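Membrane-associated lipoprotein (Ureaplasma parvum, PDB 3K63) is a membrane lipoprotein of unknown function, seen here as its lipoprotein-associated type-17 domain, which possibly binds lipid. Local coordinates at residues L56-I61 with L81-T86. Residues are numbered along the deposited sequence; the frame is centred on the assembly and turned at random.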
ATOM      1  N   LEU A  56       4.281   0.871 -17.811  1.00 63.94           N
ATOM      2  CA  LEU A  56       4.405   0.114 -16.569  1.00 58.66           C
ATOM      3  C   LEU A  56       3.161  -0.554 -15.995  1.00 56.63           C
ATOM      4  O   LEU A  56       2.031  -0.118 -16.241  1.00 54.22           O
ATOM      5  CB  LEU A  56       4.986   1.076 -15.531  1.00 61.25           C
ATOM      6  CG  LEU A  56       4.820   0.905 -14.034  1.00 59.01           C
ATOM      7  CD1 LEU A  56       6.011   0.140 -13.543  1.00 55.46           C
ATOM      8  CD2 LEU A  56       4.734   2.263 -13.358  1.00 55.16           C
ATOM      9  N   ASP A  57       3.371  -1.642 -15.257  1.00 56.10           N
ATOM     10  CA  ASP A  57       2.253  -2.288 -14.579  1.00 53.35           C
ATOM     11  C   ASP A  57       2.623  -2.291 -13.109  1.00 49.66           C
ATOM     12  O   ASP A  57       3.714  -2.732 -12.729  1.00 46.95           O
ATOM     13  CB  ASP A  57       2.009  -3.726 -14.990  1.00 45.27           C
ATOM     14  CG  ASP A  57       0.806  -4.317 -14.256  1.00 52.87           C
ATOM     15  OD1 ASP A  57      -0.252  -3.645 -14.273  1.00 48.54           O
ATOM     16  OD2 ASP A  57       0.897  -5.423 -13.663  1.00 58.09           O
ATOM     17  N   ILE A  58       1.711  -1.790 -12.287  1.00 48.91           N
ATOM     18  CA  ILE A  58       1.926  -1.714 -10.851  1.00 46.20           C
ATOM     19  C   ILE A  58       0.958  -2.601 -10.092  1.00 46.50           C
ATOM     20  O   ILE A  58      -0.259  -2.437 -10.208  1.00 45.54           O
ATOM     21  CB  ILE A  58       1.684  -0.311 -10.320  1.00 47.62           C
ATOM     22  CG1 ILE A  58       2.658   0.702 -10.928  1.00 47.76           C
ATOM     23  CG2 ILE A  58       1.792  -0.340  -8.813  1.00 45.32           C
ATOM     24  CD1 ILE A  58       2.359   2.154 -10.489  1.00 46.60           C
ATOM     25  N   LYS A  59       1.502  -3.515  -9.295  1.00 47.84           N
ATOM     26  CA  LYS A  59       0.692  -4.411  -8.467  1.00 40.28           C
ATOM     27  C   LYS A  59       1.172  -4.320  -7.037  1.00 38.88           C
ATOM     28  O   LYS A  59       2.371  -4.214  -6.784  1.00 39.73           O
ATOM     29  CB  LYS A  59       0.858  -5.862  -8.888  1.00 40.38           C
ATOM     30  CG  LYS A  59       0.131  -6.293 -10.162  1.00 45.46           C
ATOM     31  CD  LYS A  59      -1.379  -6.113 -10.066  1.00 46.42           C
ATOM     32  CE  LYS A  59      -2.078  -6.767 -11.263  1.00 49.48           C
ATOM     33  NZ  LYS A  59      -1.599  -6.271 -12.590  1.00 53.20           N
ATOM     34  N   ILE A  60       0.251  -4.336  -6.086  1.00 41.06           N
ATOM     35  CA  ILE A  60       0.661  -4.336  -4.691  1.00 36.18           C
ATOM     36  C   ILE A  60       0.490  -5.815  -4.350  1.00 34.05           C
ATOM     37  O   ILE A  60      -0.622  -6.329  -4.347  1.00 36.47           O
ATOM     38  CB  ILE A  60      -0.280  -3.504  -3.829  1.00 35.06           C
ATOM     39  CG1 ILE A  60      -0.075  -2.023  -4.148  1.00 36.40           C
ATOM     40  CG2 ILE A  60      -0.042  -3.808  -2.351  1.00 33.38           C
ATOM     41  CD1 ILE A  60      -1.141  -1.085  -3.530  1.00 42.63           C
ATOM     42  N   ILE A  61       1.575  -6.523  -4.087  1.00 32.96           N
ATOM     43  CA  ILE A  61       1.432  -7.942  -3.783  1.00 33.99           C
ATOM     44  C   ILE A  61       1.311  -8.229  -2.274  1.00 33.02           C
ATOM     45  O   ILE A  61       0.761  -9.271  -1.886  1.00 29.53           O
ATOM     46  CB  ILE A  61       2.588  -8.762  -4.446  1.00 37.08           C
ATOM     47  CG1 ILE A  61       3.936  -8.433  -3.805  1.00 37.40           C
ATOM     48  CG2 ILE A  61       2.650  -8.439  -5.925  1.00 32.88           C
ATOM     49  CD1 ILE A  61       5.120  -9.230  -4.436  1.00 30.88           C
ATOM     50  N   LEU A  81       4.314  -0.875   1.347  1.00 50.67           N
ATOM     51  CA  LEU A  81       3.707  -1.521   0.189  1.00 44.61           C
ATOM     52  C   LEU A  81       4.725  -2.314  -0.621  1.00 44.28           C
ATOM     53  O   LEU A  81       5.679  -1.759  -1.171  1.00 44.57           O
ATOM     54  CB  LEU A  81       3.063  -0.481  -0.718  1.00 44.16           C
ATOM     55  CG  LEU A  81       1.601  -0.127  -0.480  1.00 43.54           C
ATOM     56  CD1 LEU A  81       1.450   0.519   0.878  1.00 43.17           C
ATOM     57  CD2 LEU A  81       1.114   0.810  -1.598  1.00 42.21           C
ATOM     58  N   SER A  82       4.527  -3.619  -0.698  1.00 42.66           N
ATOM     59  CA  SER A  82       5.436  -4.454  -1.455  1.00 40.52           C
ATOM     60  C   SER A  82       4.863  -4.450  -2.872  1.00 42.27           C
ATOM     61  O   SER A  82       3.759  -4.946  -3.096  1.00 41.26           O
ATOM     62  CB  SER A  82       5.450  -5.860  -0.866  1.00 35.52           C
ATOM     63  OG  SER A  82       6.409  -6.682  -1.496  1.00 35.42           O
ATOM     64  N   LEU A  83       5.617  -3.888  -3.819  1.00 43.81           N
ATOM     65  CA  LEU A  83       5.173  -3.769  -5.202  1.00 38.29           C
ATOM     66  C   LEU A  83       5.834  -4.661  -6.222  1.00 43.43           C
ATOM     67  O   LEU A  83       6.990  -5.068  -6.070  1.00 45.40           O
ATOM     68  CB  LEU A  83       5.371  -2.341  -5.671  1.00 40.44           C
ATOM     69  CG  LEU A  83       4.823  -1.225  -4.794  1.00 44.41           C
ATOM     70  CD1 LEU A  83       5.436   0.105  -5.234  1.00 47.19           C
ATOM     71  CD2 LEU A  83       3.310  -1.207  -4.902  1.00 44.25           C
HETATM   72  N   MSE A  84       5.084  -4.971  -7.271  1.00 43.69           N
HETATM   73  CA  MSE A  84       5.624  -5.747  -8.369  1.00 43.27           C
HETATM   74  C   MSE A  84       5.465  -4.805  -9.553  1.00 46.71           C
HETATM   75  O   MSE A  84       4.353  -4.386  -9.872  1.00 47.29           O
HETATM   76  CB  MSE A  84       4.827  -7.018  -8.611  1.00 40.37           C
HETATM   77  CG  MSE A  84       5.392  -7.850  -9.729  1.00 45.15           C
HETATM   78 SE   MSE A  84       4.543  -9.555  -9.963  1.00 64.23          SE
HETATM   79  CE  MSE A  84       2.806  -8.877 -10.504  1.00 52.18           C
ATOM     80  N   LEU A  85       6.576  -4.445 -10.180  1.00 50.11           N
ATOM     81  CA  LEU A  85       6.550  -3.529 -11.319  1.00 51.39           C
ATOM     82  C   LEU A  85       6.968  -4.242 -12.598  1.00 53.86           C
ATOM     83  O   LEU A  85       8.089  -4.755 -12.692  1.00 56.18           O
ATOM     84  CB  LEU A  85       7.487  -2.347 -11.049  1.00 46.45           C
ATOM     85  CG  LEU A  85       7.283  -1.649  -9.699  1.00 47.60           C
ATOM     86  CD1 LEU A  85       8.387  -0.643  -9.452  1.00 48.05           C
ATOM     87  CD2 LEU A  85       5.932  -0.972  -9.683  1.00 47.44           C
ATOM     88  N   THR A  86       6.069  -4.289 -13.577  1.00 51.34           N
ATOM     89  CA  THR A  86       6.399  -4.942 -14.839  1.00 56.11           C
ATOM     90  C   THR A  86       6.727  -3.928 -15.925  1.00 56.02           C
ATOM     91  O   THR A  86       5.963  -3.001 -16.184  1.00 57.00           O
ATOM     92  CB  THR A  86       5.260  -5.825 -15.337  1.00 54.00           C
ATOM     93  OG1 THR A  86       4.954  -6.819 -14.356  1.00 51.22           O
ATOM     94  CG2 THR A  86       5.659  -6.517 -16.620  1.00 51.16           C
TER
HETATM   95  O   HOH W   1       3.411  -5.914 -12.229  1.00 47.15           O
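Ile60 and Leu83 face each other as a non-hydrogen-bonded antiparallel pair, their side chains angled across one another, with Ile60 CG1 3.6 Å from Leu83 CD2. The CD1 end of Ile60 reaches on to Leu81 CD2. Further along this apolar face, Ile58 and Leu85 run side by side in the same direction, and Ile58 CG1 lies 3.9 Å from Leu85 CD2, while Leu56 CD1 rests on Leu85 CB. On the other face, selenomethionine Met84 lies alongside Lys59. The Met84 chain is extended until chi3 (66°) bends the methyl back, placing Met84 CE 3.7 Å from Lys59 CG; the side chains of Ile61 and Met84 cross at about a right angle, Ile61 CG2 touching Met84 CB. Lys59, bent at chi2 and chi4, curls back along its own strand, where Lys59 NZ forms a salt bridge with Asp57 OD2 (2.8 Å), meeting it on the syn lone pair. A water joins that same OD2 to Met84 O and Thr86 OG1, tying the carboxylate to the opposite strand. Paired backbone bonds link Asp57 with Thr86 and Lys59 with Met84. Strand 79-87 is the middle strand of a three-stranded antiparallel sheet, with 56-64 along one edge and 93-100 along the other; Tyr95 touches Ile61 and Met84, and helix 4-7 and strand 17-21 pack against the apolar face through Phe4, Phe17 and Phe19.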